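Local coordinates for porphyranase B (PDB 3JUU), which hydrolyses the sulfated red-algal polysaccharide porphyran at the linkages between beta-D-galactose and alpha-L-galactose-6-sulfate, as a family 16 glycoside hydrolase with a jelly-roll fold, at residues I146-G151 against E243-N248; K115-F120 against R263-N268; F163-N168 against G194-E199. One frame throughout, in Å; residues are numbered along the deposited sequence.

Contact 1. Residues I146-G151 against E243-N248; sequences IQESVG and ETYDWN
Tyr245 OH donates a 2.7 Å hydrogen bond to Glu148 OE1, meeting the carboxylate oxygen on its anti side and 23° out of the carboxylate plane. Ring and carboxylate are turned 50° against each other, and the hydroxyl also lies 3.3 Å from Glu148 CB, so the phenol end rests against the root of the side chain it binds. With CG beside the backbone N (chi1 -67°), the extended Glu148 chain carries its carboxylate forward to this hydroxyl; a bound glycerol adds a weak hydrogen bond to OE1. Glu148 belongs to the bulged strand of family 16 glycoside hydrolases, in which the ExDxxE signature carries the two catalytic glutamates. It is the probable proton donor, as Glu143 is the probable nucleophile, and a classic beta bulge at Ile146 and Gln147, opposite Phe125, falls just before it. The tyrosine ring is held between neighbours of its own loop. Trp247 CZ2 sits over one face near the rim, and Glu243 CG lies over the other; the Glu243 carboxylate forms a salt bridge with Arg57, both probable substrate-binding residues. At the ring edge, in plane, Val150 CG1 comes within 3.7 Å of Tyr245 CD2, and the same methyl stands 4.3 Å from Trp247 CH2. The type I turn from Tyr245 to Asn248, closed by Asn248 N to Tyr245 O at 3.1 Å, brings these aromatic side chains together.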
# COMPACT_ATOMS: atom_id res chain seq x y z
N ILE A 146 4.22 -1.61 -2.86
CA ILE A 146 5.02 -2.58 -2.17
C ILE A 146 4.25 -3.89 -2.20
O ILE A 146 4.79 -4.96 -2.57
CB ILE A 146 5.37 -2.10 -0.74
CG1 ILE A 146 6.05 -0.79 -0.81
CG2 ILE A 146 6.18 -3.22 0.05
CD1 ILE A 146 6.01 -0.04 0.43
N GLN A 147 2.94 -3.83 -1.84
CA GLN A 147 2.12 -5.00 -2.03
C GLN A 147 0.71 -4.55 -2.46
O GLN A 147 0.13 -3.61 -1.87
CB GLN A 147 2.03 -5.86 -0.74
CG GLN A 147 0.94 -6.91 -0.65
CD GLN A 147 1.07 -8.04 -1.69
OE1 GLN A 147 1.55 -7.80 -2.80
NE2 GLN A 147 0.63 -9.28 -1.33
N GLU A 148 0.16 -5.20 -3.47
CA GLU A 148 -1.27 -5.04 -3.79
C GLU A 148 -1.82 -6.45 -3.90
O GLU A 148 -1.19 -7.33 -4.48
CB GLU A 148 -1.51 -4.30 -5.11
CG GLU A 148 -1.08 -2.85 -5.05
CD GLU A 148 -1.28 -2.16 -6.36
OE1 GLU A 148 -2.47 -1.81 -6.62
OE2 GLU A 148 -0.25 -1.98 -7.08
N SER A 149 -2.95 -6.67 -3.26
CA SER A 149 -3.54 -8.02 -3.21
C SER A 149 -5.04 -7.86 -3.33
O SER A 149 -5.56 -6.76 -3.09
CB SER A 149 -3.16 -8.70 -1.83
OG SER A 149 -3.66 -10.07 -1.90
N VAL A 150 -5.72 -8.94 -3.74
CA VAL A 150 -7.17 -9.08 -3.41
C VAL A 150 -7.35 -10.45 -2.73
O VAL A 150 -6.47 -11.35 -2.86
CB VAL A 150 -8.08 -8.99 -4.70
CG1 VAL A 150 -7.95 -7.63 -5.37
CG2 VAL A 150 -7.84 -10.18 -5.73
N GLY A 151 -8.51 -10.65 -2.10
CA GLY A 151 -8.76 -11.91 -1.41
C GLY A 151 -9.64 -12.84 -2.24
O GLY A 151 -9.68 -14.03 -1.93
N GLU A 243 -9.70 -0.90 -1.54
CA GLU A 243 -10.44 -0.18 -2.60
C GLU A 243 -11.15 -1.19 -3.50
O GLU A 243 -10.90 -2.41 -3.37
CB GLU A 243 -9.44 0.58 -3.47
CG GLU A 243 -8.70 -0.31 -4.45
CD GLU A 243 -7.24 0.11 -4.57
OE1 GLU A 243 -6.94 0.83 -5.56
OE2 GLU A 243 -6.42 -0.28 -3.71
N THR A 244 -11.94 -0.72 -4.47
CA THR A 244 -12.35 -1.65 -5.57
C THR A 244 -11.42 -1.34 -6.78
O THR A 244 -11.12 -0.17 -7.08
CB THR A 244 -13.84 -1.38 -5.95
OG1 THR A 244 -13.99 0.06 -6.07
CG2 THR A 244 -14.80 -1.88 -4.79
N TYR A 245 -10.98 -2.39 -7.43
CA TYR A 245 -10.30 -2.27 -8.72
C TYR A 245 -11.30 -2.56 -9.86
O TYR A 245 -12.11 -3.45 -9.74
CB TYR A 245 -9.29 -3.42 -8.80
CG TYR A 245 -8.10 -3.27 -7.91
CD1 TYR A 245 -7.26 -2.17 -8.00
CD2 TYR A 245 -7.75 -4.32 -7.03
CE1 TYR A 245 -6.04 -2.10 -7.23
CE2 TYR A 245 -6.57 -4.26 -6.31
CZ TYR A 245 -5.76 -3.14 -6.39
OH TYR A 245 -4.59 -3.14 -5.63
N ASP A 246 -11.23 -1.80 -10.96
CA ASP A 246 -12.15 -2.04 -12.08
C ASP A 246 -12.04 -3.43 -12.64
O ASP A 246 -13.02 -3.98 -13.19
CB ASP A 246 -11.80 -1.05 -13.21
CG ASP A 246 -12.31 0.38 -12.90
OD1 ASP A 246 -12.98 0.64 -11.86
OD2 ASP A 246 -11.98 1.24 -13.69
N TRP A 247 -10.85 -4.05 -12.51
CA TRP A 247 -10.64 -5.33 -13.15
C TRP A 247 -11.04 -6.49 -12.26
O TRP A 247 -10.93 -7.65 -12.68
CB TRP A 247 -9.15 -5.48 -13.59
CG TRP A 247 -8.20 -5.02 -12.54
CD1 TRP A 247 -7.66 -3.79 -12.41
CD2 TRP A 247 -7.65 -5.82 -11.47
NE1 TRP A 247 -6.82 -3.76 -11.34
CE2 TRP A 247 -6.77 -4.99 -10.76
CE3 TRP A 247 -7.85 -7.12 -11.07
CZ2 TRP A 247 -6.07 -5.42 -9.63
CZ3 TRP A 247 -7.13 -7.57 -9.91
CH2 TRP A 247 -6.26 -6.72 -9.23
N ASN A 248 -11.47 -6.18 -11.01
CA ASN A 248 -11.97 -7.21 -10.11
C ASN A 248 -13.38 -6.79 -9.62
O ASN A 248 -13.53 -6.21 -8.51
CB ASN A 248 -10.98 -7.41 -8.93
CG ASN A 248 -11.05 -8.83 -8.35
OD1 ASN A 248 -11.21 -8.99 -7.13
ND2 ASN A 248 -11.02 -9.87 -9.24

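Contact 2. Residues K115-F120 against R263-N268; sequences KANKTF and RTTTYN. With SO4 (sulfate ion), chain F.
Lys115 and Thr266 form an antiparallel hydrogen-bonded pair, joining strands 108-115 and 264-276 of the jelly roll: Lys115 N reaches Thr266 O at 2.9 Å and Thr266 N returns to Lys115 O at 3.0 Å. Beyond this pair the regular bridging stops, and residues 116-120 run on as a loop beside the strand. Asn117 CB lies 3.5 Å from Thr265 OG1 and close to Thr264 O, and CG is near the same hydroxyl. A chi1 of 71° puts CG between the backbone N and the carbonyl carbon, and chi2 67° turns ND2 to Thr265 and OD1 to Thr119. Asn117 ND2 donates to Thr265 OG1 at 2.8 Å, the hydroxyl lying 26° out of the amide plane; that hydroxyl also bonds Ser123 OG. Asn117 OD1 takes Thr119 N in plane on a lone pair at 3.0 Å, an Asx turn, and Thr119 OG1 from above the plane at 2.7 Å. With an alanine here, Thr119 N and OG1 would probably lose their shared acceptor and Thr265 OG1 its amide donor. Thr119 CG2 packs 4.0 Å from Arg263 CG. The guanidinium edge grips a sulfate, probably from the crystallisation liquor: NH2 bonds O1, and Arg263 NH1 lies 2.7 Å from sulfate O3.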
# COMPACT_ATOMS: atom_id res chain seq x y z
N LYS A 115 -2.14 -8.83 6.93
CA LYS A 115 -2.92 -9.96 6.44
C LYS A 115 -4.05 -9.39 5.59
O LYS A 115 -4.76 -8.44 6.02
CB LYS A 115 -3.47 -10.80 7.62
CG LYS A 115 -4.48 -11.83 7.19
CD LYS A 115 -5.20 -12.53 8.40
CE LYS A 115 -4.40 -13.49 9.12
NZ LYS A 115 -5.28 -13.91 10.30
N ALA A 116 -4.20 -9.91 4.38
CA ALA A 116 -5.18 -9.32 3.49
C ALA A 116 -6.61 -9.71 3.91
O ALA A 116 -6.83 -10.75 4.62
CB ALA A 116 -4.93 -9.77 2.00
N ASN A 117 -7.57 -8.88 3.48
CA ASN A 117 -8.99 -9.30 3.57
C ASN A 117 -9.26 -10.38 2.56
O ASN A 117 -8.59 -10.45 1.56
CB ASN A 117 -9.97 -8.12 3.51
CG ASN A 117 -10.07 -7.49 2.14
OD1 ASN A 117 -10.55 -8.13 1.19
ND2 ASN A 117 -9.67 -6.24 2.03
N LYS A 118 -10.28 -11.19 2.80
CA LYS A 118 -10.70 -12.29 1.93
C LYS A 118 -11.89 -11.91 1.00
O LYS A 118 -12.81 -12.72 0.73
CB LYS A 118 -11.12 -13.44 2.86
CG LYS A 118 -11.24 -14.76 2.13
CD LYS A 118 -11.51 -15.89 3.24
CE LYS A 118 -11.65 -17.21 2.52
NZ LYS A 118 -11.98 -18.32 3.44
N THR A 119 -11.89 -10.68 0.50
CA THR A 119 -12.97 -10.17 -0.36
C THR A 119 -12.42 -9.73 -1.73
O THR A 119 -11.20 -9.77 -2.00
CB THR A 119 -13.71 -8.91 0.21
OG1 THR A 119 -12.94 -7.72 -0.04
CG2 THR A 119 -13.94 -9.04 1.74
N PHE A 120 -13.33 -9.37 -2.61
CA PHE A 120 -12.89 -8.89 -3.95
C PHE A 120 -12.18 -7.53 -3.93
O PHE A 120 -11.64 -7.11 -5.00
CB PHE A 120 -14.14 -8.82 -4.88
CG PHE A 120 -15.04 -7.62 -4.63
CD1 PHE A 120 -15.05 -6.54 -5.54
CD2 PHE A 120 -15.93 -7.59 -3.55
CE1 PHE A 120 -15.85 -5.41 -5.35
CE2 PHE A 120 -16.79 -6.49 -3.36
CZ PHE A 120 -16.75 -5.36 -4.24
N ARG A 263 -13.64 -9.70 6.28
CA ARG A 263 -13.75 -8.38 5.58
C ARG A 263 -12.68 -7.38 5.96
O ARG A 263 -12.66 -6.28 5.41
CB ARG A 263 -15.15 -7.75 5.85
CG ARG A 263 -16.19 -8.55 5.05
CD ARG A 263 -17.66 -8.01 5.28
NE ARG A 263 -18.08 -8.14 6.72
CZ ARG A 263 -18.18 -7.16 7.65
NH1 ARG A 263 -17.81 -5.88 7.50
NH2 ARG A 263 -18.65 -7.53 8.86
N THR A 264 -11.74 -7.77 6.83
CA THR A 264 -10.81 -6.82 7.42
C THR A 264 -9.39 -7.08 6.91
O THR A 264 -8.94 -8.20 6.94
CB THR A 264 -10.82 -6.89 8.95
OG1 THR A 264 -12.15 -6.45 9.36
CG2 THR A 264 -9.68 -5.97 9.62
N THR A 265 -8.73 -6.01 6.46
CA THR A 265 -7.27 -6.07 6.15
C THR A 265 -6.61 -5.60 7.43
O THR A 265 -6.98 -4.56 7.94
CB THR A 265 -6.97 -5.08 4.98
OG1 THR A 265 -7.68 -5.55 3.81
CG2 THR A 265 -5.42 -5.11 4.75
N THR A 266 -5.70 -6.38 7.99
CA THR A 266 -5.12 -6.03 9.29
C THR A 266 -3.61 -5.75 9.14
O THR A 266 -2.93 -6.59 8.54
CB THR A 266 -5.31 -7.22 10.26
OG1 THR A 266 -6.73 -7.57 10.35
CG2 THR A 266 -4.70 -6.90 11.66
N TYR A 267 -3.15 -4.61 9.63
CA TYR A 267 -1.72 -4.27 9.63
C TYR A 267 -1.31 -4.28 11.08
O TYR A 267 -1.82 -3.45 11.85
CB TYR A 267 -1.50 -2.88 9.06
CG TYR A 267 -2.08 -2.69 7.65
CD1 TYR A 267 -1.23 -2.71 6.52
CD2 TYR A 267 -3.45 -2.47 7.45
CE1 TYR A 267 -1.78 -2.50 5.21
CE2 TYR A 267 -3.99 -2.29 6.17
CZ TYR A 267 -3.16 -2.31 5.06
OH TYR A 267 -3.65 -2.13 3.80
N ASN A 268 -0.44 -5.22 11.48
CA ASN A 268 0.09 -5.21 12.86
C ASN A 268 1.00 -4.01 13.15
O ASN A 268 1.04 -3.50 14.27
CB ASN A 268 0.77 -6.54 13.25
CG ASN A 268 -0.19 -7.67 13.37
OD1 ASN A 268 -1.40 -7.46 13.61
ND2 ASN A 268 0.31 -8.90 13.21
S SO4 F . -19.03 -4.12 10.58
O1 SO4 F . -19.43 -5.49 10.95
O2 SO4 F . -18.33 -3.61 11.78
O3 SO4 F . -18.14 -4.01 9.41
O4 SO4 F . -20.22 -3.28 10.34

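Contact 3. Residues F163-N168 against G194-E199; sequences FDQTMN and GGKAYE
Asp164 and Gln165, just ahead of strand 166-174, pack against Lys196 and its neighbours in the loop that leads from strand 185-192 to strand 202-210, next to the antiparallel pair 166-174 and 185-192 of the jelly roll. Among backbone links, Ala197 N donates to Asp164 O at 2.9 Å, and this carbonyl also accepts a hydrogen bond from a water and a CA-H contact from Lys196. Ala197 is in turn joined through its backbone to Ala116, so the loop bridges to the strand 108-115 region.

The charged and polar side chains converge on one ammonium. Lys196 NZ makes a salt bridge to Asp164 OD2 at 2.9 Å, coming from above the carboxylate plane (43° out of it), and bonds Gln165 OE1 at 2.8 Å, tilted 25° from that carbonyl plane. A bend at chi2 (-72°) brings the otherwise extended lysine chain back over Asp164, with Lys196 CD 3.5 Å from Asp164 OD2, so CD and CE pass across the carboxylate that NZ binds. Lys196 CB meanwhile covers one face of the Tyr198 ring, offset toward the rim.

Waters bridge the two segments. One donates to Asp164 OD2 at 2.6 Å, giving that oxygen a second partner; another links Gln165 O, at 2.8 Å, to Gly194 N. Within the loop, Lys196 N is held by Glu199 OE1 at 2.9 Å. At Gly194 the backbone angles, with positive phi, would press a CB against the preceding carbonyl O, which calls for glycine. Gly195 O, buried with no hydrogen-bonding partner in the model, receives a CA-H contact from Gln165 and faces the aliphatic Gln165 CB, 3.3 Å away.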
# COMPACT_ATOMS: atom_id res chain seq x y z
N PHE A 163 -3.40 -13.65 -8.34
CA PHE A 163 -3.19 -12.36 -7.68
C PHE A 163 -3.38 -12.41 -6.15
O PHE A 163 -2.86 -11.52 -5.45
CB PHE A 163 -4.11 -11.28 -8.31
CG PHE A 163 -3.62 -9.89 -8.12
CD1 PHE A 163 -2.62 -9.40 -8.98
CD2 PHE A 163 -4.13 -9.04 -7.12
CE1 PHE A 163 -2.14 -8.10 -8.84
CE2 PHE A 163 -3.65 -7.75 -7.00
CZ PHE A 163 -2.64 -7.28 -7.85
N ASP A 164 -4.13 -13.39 -5.66
CA ASP A 164 -4.41 -13.55 -4.24
C ASP A 164 -3.36 -14.37 -3.47
O ASP A 164 -3.55 -14.67 -2.27
CB ASP A 164 -5.80 -14.24 -4.08
CG ASP A 164 -5.87 -15.67 -4.72
OD1 ASP A 164 -5.00 -16.05 -5.53
OD2 ASP A 164 -6.88 -16.36 -4.45
N GLN A 165 -2.31 -14.82 -4.16
CA GLN A 165 -1.29 -15.62 -3.49
C GLN A 165 0.13 -15.17 -3.84
O GLN A 165 1.02 -15.96 -3.73
CB GLN A 165 -1.48 -17.11 -3.76
CG GLN A 165 -1.59 -17.46 -5.22
CD GLN A 165 -2.06 -18.92 -5.36
OE1 GLN A 165 -3.05 -19.31 -4.76
NE2 GLN A 165 -1.31 -19.72 -6.09
N THR A 166 0.29 -13.91 -4.23
CA THR A 166 1.58 -13.40 -4.62
C THR A 166 1.87 -12.06 -3.92
O THR A 166 0.95 -11.33 -3.51
CB THR A 166 1.64 -13.27 -6.17
OG1 THR A 166 0.43 -12.66 -6.58
CG2 THR A 166 1.61 -14.68 -6.86
N MET A 167 3.14 -11.71 -3.82
CA MET A 167 3.49 -10.30 -3.58
C MET A 167 3.60 -9.62 -4.95
O MET A 167 4.43 -9.97 -5.79
CB MET A 167 4.84 -10.19 -2.83
CG MET A 167 5.15 -8.74 -2.45
SD MET A 167 6.76 -8.77 -1.54
CE MET A 167 7.10 -7.04 -1.36
N ASN A 168 2.74 -8.65 -5.18
CA ASN A 168 2.61 -7.97 -6.44
C ASN A 168 3.11 -6.58 -6.18
O ASN A 168 2.43 -5.80 -5.47
CB ASN A 168 1.09 -7.89 -6.73
CG ASN A 168 0.53 -9.26 -6.94
OD1 ASN A 168 1.06 -10.01 -7.74
ND2 ASN A 168 -0.47 -9.62 -6.16
N GLY A 194 3.48 -18.33 -1.00
CA GLY A 194 3.47 -19.64 -0.31
C GLY A 194 2.09 -19.99 0.29
O GLY A 194 1.95 -20.99 0.99
N GLY A 195 1.08 -19.16 0.03
CA GLY A 195 -0.26 -19.33 0.64
C GLY A 195 -1.09 -18.14 0.15
O GLY A 195 -0.55 -17.23 -0.57
N LYS A 196 -2.37 -18.06 0.54
CA LYS A 196 -3.17 -16.87 0.19
C LYS A 196 -2.78 -15.68 1.05
O LYS A 196 -2.44 -15.83 2.23
CB LYS A 196 -4.70 -17.13 0.31
CG LYS A 196 -5.25 -18.38 -0.47
CD LYS A 196 -5.24 -18.11 -1.96
CE LYS A 196 -6.00 -19.25 -2.74
NZ LYS A 196 -5.73 -18.98 -4.16
N ALA A 197 -2.89 -14.49 0.50
CA ALA A 197 -2.56 -13.31 1.23
C ALA A 197 -3.43 -13.11 2.46
O ALA A 197 -2.98 -12.45 3.43
CB ALA A 197 -2.65 -12.05 0.30
N TYR A 198 -4.68 -13.60 2.38
CA TYR A 198 -5.58 -13.49 3.55
C TYR A 198 -5.38 -14.59 4.58
O TYR A 198 -6.03 -14.54 5.64
CB TYR A 198 -7.08 -13.50 3.13
CG TYR A 198 -7.50 -14.72 2.33
CD1 TYR A 198 -7.79 -15.98 2.96
CD2 TYR A 198 -7.58 -14.63 0.92
CE1 TYR A 198 -8.18 -17.11 2.16
CE2 TYR A 198 -7.96 -15.73 0.14
CZ TYR A 198 -8.23 -16.95 0.77
OH TYR A 198 -8.61 -17.99 -0.03
N GLU A 199 -4.55 -15.60 4.30
CA GLU A 199 -4.42 -16.76 5.25
C GLU A 199 -3.43 -16.48 6.36
O GLU A 199 -3.58 -17.01 7.50
CB GLU A 199 -3.98 -18.04 4.54
CG GLU A 199 -5.06 -18.68 3.78
CD GLU A 199 -4.64 -19.85 2.86
OE1 GLU A 199 -3.42 -20.02 2.41
OE2 GLU A 199 -5.63 -20.56 2.50
O HOH W 1 -9.10 -16.47 -3.10
O HOH W 2 -5.38 -13.11 -0.74
O HOH W 3 2.00 -18.57 -3.54

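Following the chain from the N terminus, residues 115-120 come first, at the end of strand 108-115, and pair with 263-268 some 143 residues later, so contact 2 closes the longest loop. Inside it, 146-151 on strand 141-150 meets 243-248, and inside that in turn 163-168 meets 194-199; the three loops nest without crossing. Contact 3 sits beside contact 1 through the neighbouring strands 141-150 and 166-174, where Asn168 bonds to Gln147 and Glu148. Contact 1 joins contact 2 through Gly151 N and Thr119 O, and contact 2 meets contact 3 where Lys118 packs on Tyr198. Together they tie the catalytic strand to surrounding loops and strands of the jelly roll.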